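Local coordinates for uncharacterized protein MG296 homolog (PDB 2I15), which is of unknown function but adopts an all-alpha structure of the Mg296 family, with three copies of the chain associating in the assembly, at residues S71-V74 / V75-L78; D50-Y53 / D54-S57; K89-V92 / K93-C96. All coordinates share one frame; numbering follows the deposited sequence.

Contact 1: S71-V74 / V75-L78; sequences SSEV and VKQL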
# COMPACT_ATOMS: atom_id res chain seq x y z
N SER A 71 15.93 -9.10 -1.86
CA SER A 71 14.59 -8.64 -1.49
C SER A 71 13.80 -9.86 -1.04
O SER A 71 13.16 -9.85 0.01
CB SER A 71 13.88 -8.00 -2.70
OG SER A 71 12.55 -7.59 -2.39
N SER A 72 13.89 -10.93 -1.81
CA SER A 72 13.17 -12.15 -1.51
C SER A 72 13.59 -12.75 -0.17
O SER A 72 12.75 -13.23 0.59
CB SER A 72 13.39 -13.17 -2.63
OG SER A 72 12.22 -13.93 -2.87
N GLU A 73 14.88 -12.71 0.12
CA GLU A 73 15.40 -13.28 1.35
C GLU A 73 14.96 -12.49 2.58
O GLU A 73 14.60 -13.07 3.60
CB GLU A 73 16.93 -13.35 1.28
CG GLU A 73 17.57 -14.59 1.90
CD GLU A 73 18.00 -14.40 3.35
OE1 GLU A 73 18.53 -13.31 3.67
OE2 GLU A 73 17.82 -15.34 4.16
N VAL A 74 14.96 -11.17 2.49
CA VAL A 74 14.57 -10.38 3.65
C VAL A 74 13.08 -10.35 3.95
O VAL A 74 12.70 -10.11 5.09
CB VAL A 74 15.09 -8.93 3.56
CG1 VAL A 74 16.61 -8.93 3.48
CG2 VAL A 74 14.48 -8.22 2.37
N VAL A 75 12.23 -10.60 2.95
CA VAL A 75 10.79 -10.58 3.19
C VAL A 75 10.20 -11.94 3.55
O VAL A 75 9.13 -11.99 4.15
CB VAL A 75 9.99 -10.04 1.99
CG1 VAL A 75 10.43 -8.62 1.67
CG2 VAL A 75 10.16 -10.96 0.79
N LYS A 76 10.88 -13.02 3.18
CA LYS A 76 10.39 -14.37 3.47
C LYS A 76 10.53 -14.68 4.94
O LYS A 76 11.26 -15.60 5.32
CB LYS A 76 11.16 -15.42 2.67
CG LYS A 76 12.65 -15.43 2.94
CD LYS A 76 13.22 -16.84 2.90
CE LYS A 76 14.71 -16.81 3.20
NZ LYS A 76 15.47 -17.71 2.29
N GLN A 77 9.81 -13.95 5.79
CA GLN A 77 9.93 -14.22 7.20
C GLN A 77 9.06 -15.34 7.70
O GLN A 77 8.34 -15.20 8.68
CB GLN A 77 9.74 -12.97 8.04
CG GLN A 77 8.46 -12.22 7.84
CD GLN A 77 8.65 -10.75 8.16
OE1 GLN A 77 7.70 -10.03 8.45
NE2 GLN A 77 9.91 -10.31 8.09
N LEU A 78 9.14 -16.45 6.97
CA LEU A 78 8.49 -17.72 7.33
C LEU A 78 9.83 -18.16 7.90
O LEU A 78 10.86 -17.60 7.48
CB LEU A 78 8.17 -18.54 6.07
CG LEU A 78 9.26 -19.50 5.54
CD1 LEU A 78 8.62 -20.67 4.78
CD2 LEU A 78 10.26 -18.75 4.66
O HOH W 1 11.42 -8.27 6.70
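Val75 presses both its methyl groups against the carbonyl oxygens of the turn before it, where helix 57-75 runs out. Its CG2, set between the backbone N and the carbonyl carbon, lies 3.3 Å from Ser71 O and almost as near to Ser72 O. Ser71 O accepts Val75 N at 3.2 Å and Ser72 O accepts Lys76 N at the same distance, the last two i to i+4 bonds of the helix. Lys76 then leaves the helical path as the centre of an inverse gamma turn, and Gln77 repeats that turn. With chi1 at 59°, the Lys76 CG folds back against the helix end, 3.1 Å from Glu73 O, so the root of the side chain is held closely. Its far end is loose: NZ reaches Glu73 OE2 only across a long salt bridge of 3.8 Å, with Glu73 exposed and its chain bent at chi2. Away from that pair, one water links the helix end to the turn, donating to Val74 O at 2.8 Å and accepting weakly from Gln77 NE2. The closely packed side faces protein. There Ser71 and Ser72 rest on Phe99 and Val75 on Ser98 of helix 92-113, while Leu11 of the second subunit packs on Ser72, Val75 and Lys76.

Contact 2: D50-Y53 / D54-S57; sequences DDDY and DDQS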
# COMPACT_ATOMS: atom_id res chain seq x y z
N ASP A 50 16.19 3.92 -6.31
CA ASP A 50 17.41 4.61 -6.56
C ASP A 50 17.42 5.30 -7.88
O ASP A 50 17.30 4.62 -8.91
CB ASP A 50 18.57 3.60 -6.52
CG ASP A 50 19.77 4.13 -5.80
OD1 ASP A 50 20.29 5.19 -6.18
OD2 ASP A 50 20.19 3.45 -4.84
N ASP A 51 17.52 6.63 -7.88
CA ASP A 51 17.67 7.26 -9.17
C ASP A 51 18.98 6.51 -9.29
O ASP A 51 19.94 6.74 -8.53
CB ASP A 51 17.90 8.77 -9.10
CG ASP A 51 18.04 9.38 -10.46
OD1 ASP A 51 18.45 10.56 -10.55
OD2 ASP A 51 17.74 8.68 -11.45
N ASP A 52 18.99 5.55 -10.19
CA ASP A 52 20.12 4.67 -10.38
C ASP A 52 19.77 4.33 -11.79
O ASP A 52 18.82 4.91 -12.31
CB ASP A 52 19.92 3.48 -9.42
CG ASP A 52 21.18 2.67 -9.16
OD1 ASP A 52 21.75 2.10 -10.10
OD2 ASP A 52 21.59 2.59 -7.98
N TYR A 53 20.44 3.37 -12.40
CA TYR A 53 20.14 3.10 -13.79
C TYR A 53 20.78 4.32 -14.42
O TYR A 53 20.26 4.91 -15.37
CB TYR A 53 18.62 3.09 -14.01
CG TYR A 53 17.93 1.90 -13.40
CD1 TYR A 53 18.00 1.65 -12.03
CD2 TYR A 53 17.21 1.01 -14.19
CE1 TYR A 53 17.38 0.55 -11.48
CE2 TYR A 53 16.59 -0.09 -13.64
CZ TYR A 53 16.68 -0.32 -12.30
OH TYR A 53 16.10 -1.45 -11.77
N ASP A 54 21.90 4.71 -13.80
CA ASP A 54 22.77 5.79 -14.22
C ASP A 54 24.01 5.04 -14.71
O ASP A 54 24.57 5.32 -15.77
CB ASP A 54 23.16 6.66 -13.02
CG ASP A 54 22.05 7.60 -12.61
OD1 ASP A 54 21.34 8.12 -13.51
OD2 ASP A 54 21.89 7.83 -11.38
N ASP A 55 24.38 4.07 -13.90
CA ASP A 55 25.49 3.15 -14.10
C ASP A 55 25.38 2.38 -15.41
O ASP A 55 24.34 2.39 -16.09
CB ASP A 55 25.46 2.16 -12.95
CG ASP A 55 24.02 1.79 -12.55
OD1 ASP A 55 23.39 2.56 -11.79
OD2 ASP A 55 23.50 0.74 -13.01
N GLN A 56 26.45 1.68 -15.76
CA GLN A 56 26.48 0.89 -16.97
C GLN A 56 25.59 -0.35 -16.84
O GLN A 56 25.48 -0.94 -15.76
CB GLN A 56 27.92 0.51 -17.31
CG GLN A 56 28.72 0.05 -16.11
CD GLN A 56 28.87 -1.44 -16.08
OE1 GLN A 56 28.05 -2.16 -16.64
NE2 GLN A 56 29.92 -1.92 -15.39
N SER A 57 24.96 -0.73 -17.94
CA SER A 57 24.04 -1.86 -17.98
C SER A 57 24.61 -3.17 -17.47
O SER A 57 23.88 -3.97 -16.90
CB SER A 57 23.53 -2.08 -19.41
OG SER A 57 24.56 -2.51 -20.27
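A tight turn rich in acidic residues brings Asp52 and Asp55 together in the loop that joins helix 27-41 to helix 57-75. Its centre is the Asp55 carboxylate, which folds back over the preceding backbone because chi1 (37°) sets CG between the backbone N and the carbonyl carbon. Asp55 OD1 accepts Tyr53 N at 3.1 Å and Asp54 N at 3.3 Å, both from the same face of the carboxylate and well out of its plane. The Tyr53 amide is shared, since it also donates to the anti lone pair of Asp52 OD1 at 2.9 Å. Two carboxylates thus converge on one N-H, their planes turned 70° apart. Asp54 OD1 also lies 4.2 Å from Asp51 OD2, a pair of like charges whose spacing is uncertain because Asp51 is poorly ordered. Just beyond, Gln56 occupies the N-cap of helix 57-75 and its OE1 takes Phe59 N. The Tyr53 ring stacks on Phe34 of the second subunit, and Asn35 of that subunit bonds to Tyr53 O. Asp52 OD1 and Asp55 OD1 are modelled 2.4 Å apart, with the Glu41 carboxylate also close. So dense a cluster of acids suggests that a proton may be held between them, although Asp52 is poorly ordered and the exact spacing is correspondingly uncertain.

Contact 3: K89-V92 / K93-C96; sequences KGDV and KSCC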
# COMPACT_ATOMS: atom_id res chain seq x y z
N LYS A 89 6.45 -17.68 12.81
CA LYS A 89 6.18 -18.25 11.49
C LYS A 89 6.19 -17.28 10.31
O LYS A 89 7.27 -16.87 9.88
CB LYS A 89 4.89 -19.08 11.49
CG LYS A 89 3.70 -18.54 12.25
CD LYS A 89 2.67 -19.67 12.39
CE LYS A 89 1.30 -19.21 12.89
NZ LYS A 89 0.35 -18.95 11.77
N GLY A 90 5.01 -16.93 9.79
CA GLY A 90 4.93 -16.00 8.66
C GLY A 90 4.08 -16.48 7.48
O GLY A 90 4.49 -17.39 6.76
N ASP A 91 2.91 -15.88 7.24
CA ASP A 91 2.07 -16.34 6.13
C ASP A 91 2.67 -16.09 4.76
O ASP A 91 3.69 -15.41 4.62
CB ASP A 91 0.67 -15.72 6.20
CG ASP A 91 0.68 -14.22 5.95
OD1 ASP A 91 1.13 -13.47 6.85
OD2 ASP A 91 0.23 -13.79 4.86
N VAL A 92 2.00 -16.63 3.74
CA VAL A 92 2.43 -16.51 2.35
C VAL A 92 2.10 -15.17 1.67
O VAL A 92 2.92 -14.63 0.92
CB VAL A 92 1.81 -17.64 1.51
CG1 VAL A 92 0.30 -17.70 1.77
CG2 VAL A 92 2.07 -17.40 0.04
N LYS A 93 0.91 -14.64 1.94
CA LYS A 93 0.49 -13.38 1.33
C LYS A 93 1.31 -12.17 1.77
O LYS A 93 1.76 -11.37 0.94
CB LYS A 93 -0.98 -13.12 1.62
CG LYS A 93 -1.78 -12.62 0.43
CD LYS A 93 -2.45 -13.78 -0.31
CE LYS A 93 -1.43 -14.76 -0.90
NZ LYS A 93 -2.08 -15.97 -1.48
N SER A 94 1.49 -12.03 3.09
CA SER A 94 2.23 -10.91 3.65
C SER A 94 3.67 -10.86 3.14
O SER A 94 4.21 -9.77 2.88
CB SER A 94 2.20 -10.96 5.19
OG SER A 94 2.89 -12.09 5.70
N CYS A 95 4.30 -12.02 2.98
CA CYS A 95 5.68 -12.08 2.49
C CYS A 95 5.74 -11.62 1.03
O CYS A 95 6.65 -10.89 0.63
CB CYS A 95 6.24 -13.50 2.60
SG CYS A 95 6.27 -14.15 4.28
N CYS A 96 4.78 -12.07 0.23
CA CYS A 96 4.72 -11.70 -1.18
C CYS A 96 4.26 -10.27 -1.33
O CYS A 96 4.58 -9.60 -2.32
CB CYS A 96 3.74 -12.60 -1.93
SG CYS A 96 4.32 -14.25 -2.23
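Asp91 is the N-cap of helix 92-113, and its carboxylate grips Ser94 with both oxygens. OD2 accepts the Ser94 amide at 2.8 Å through a nearly straight bond, 172° at the hydrogen, while OD1 accepts the Ser94 hydroxyl, OG, at 2.5 Å. Both donors lie out of the carboxylate plane, the hydroxyl more steeply than the amide. Matching first torsions make this two-pronged hold possible: Asp91 CG (chi1 68°) and Ser94 OG (chi1 66°) each sit between their own backbone N and carbonyl carbon, which turns the two side chains toward each other. A negative group here would also be expected to interact favourably with the helix dipole. The regular helical pattern follows at once, with Cys96 N donating to Val92 O at 3.2 Å. Val92 CG2 makes a loose apolar approach to Cys96 SG, 4.5 Å away. Lys8 of the second subunit bonds through NZ to Gly90 O, and the backbone of Asp91 bonds to the third subunit. Within the chain, this helix start lies against the end of helix 57-75, close to Val75.

How the contacts relate
Contacts 1 and 2 border the two ends of helix 57-75, their centres about 25 Å apart. Contact 3 starts the next helix, 92-113, and touches contact 1: Val75 CG2 lies 3.5 Å from Cys95 O, and the centres of these two contacts are about 9 Å apart. None is fully core; each mixes buried and exposed residues, and all three touch the second subunit. The chemistry follows position: backbone carbonyls, apolar packing and a long salt bridge finish a helix in contact 1, a carboxylate starts one in contact 3, and in contact 2 carboxylates gather round loop amides.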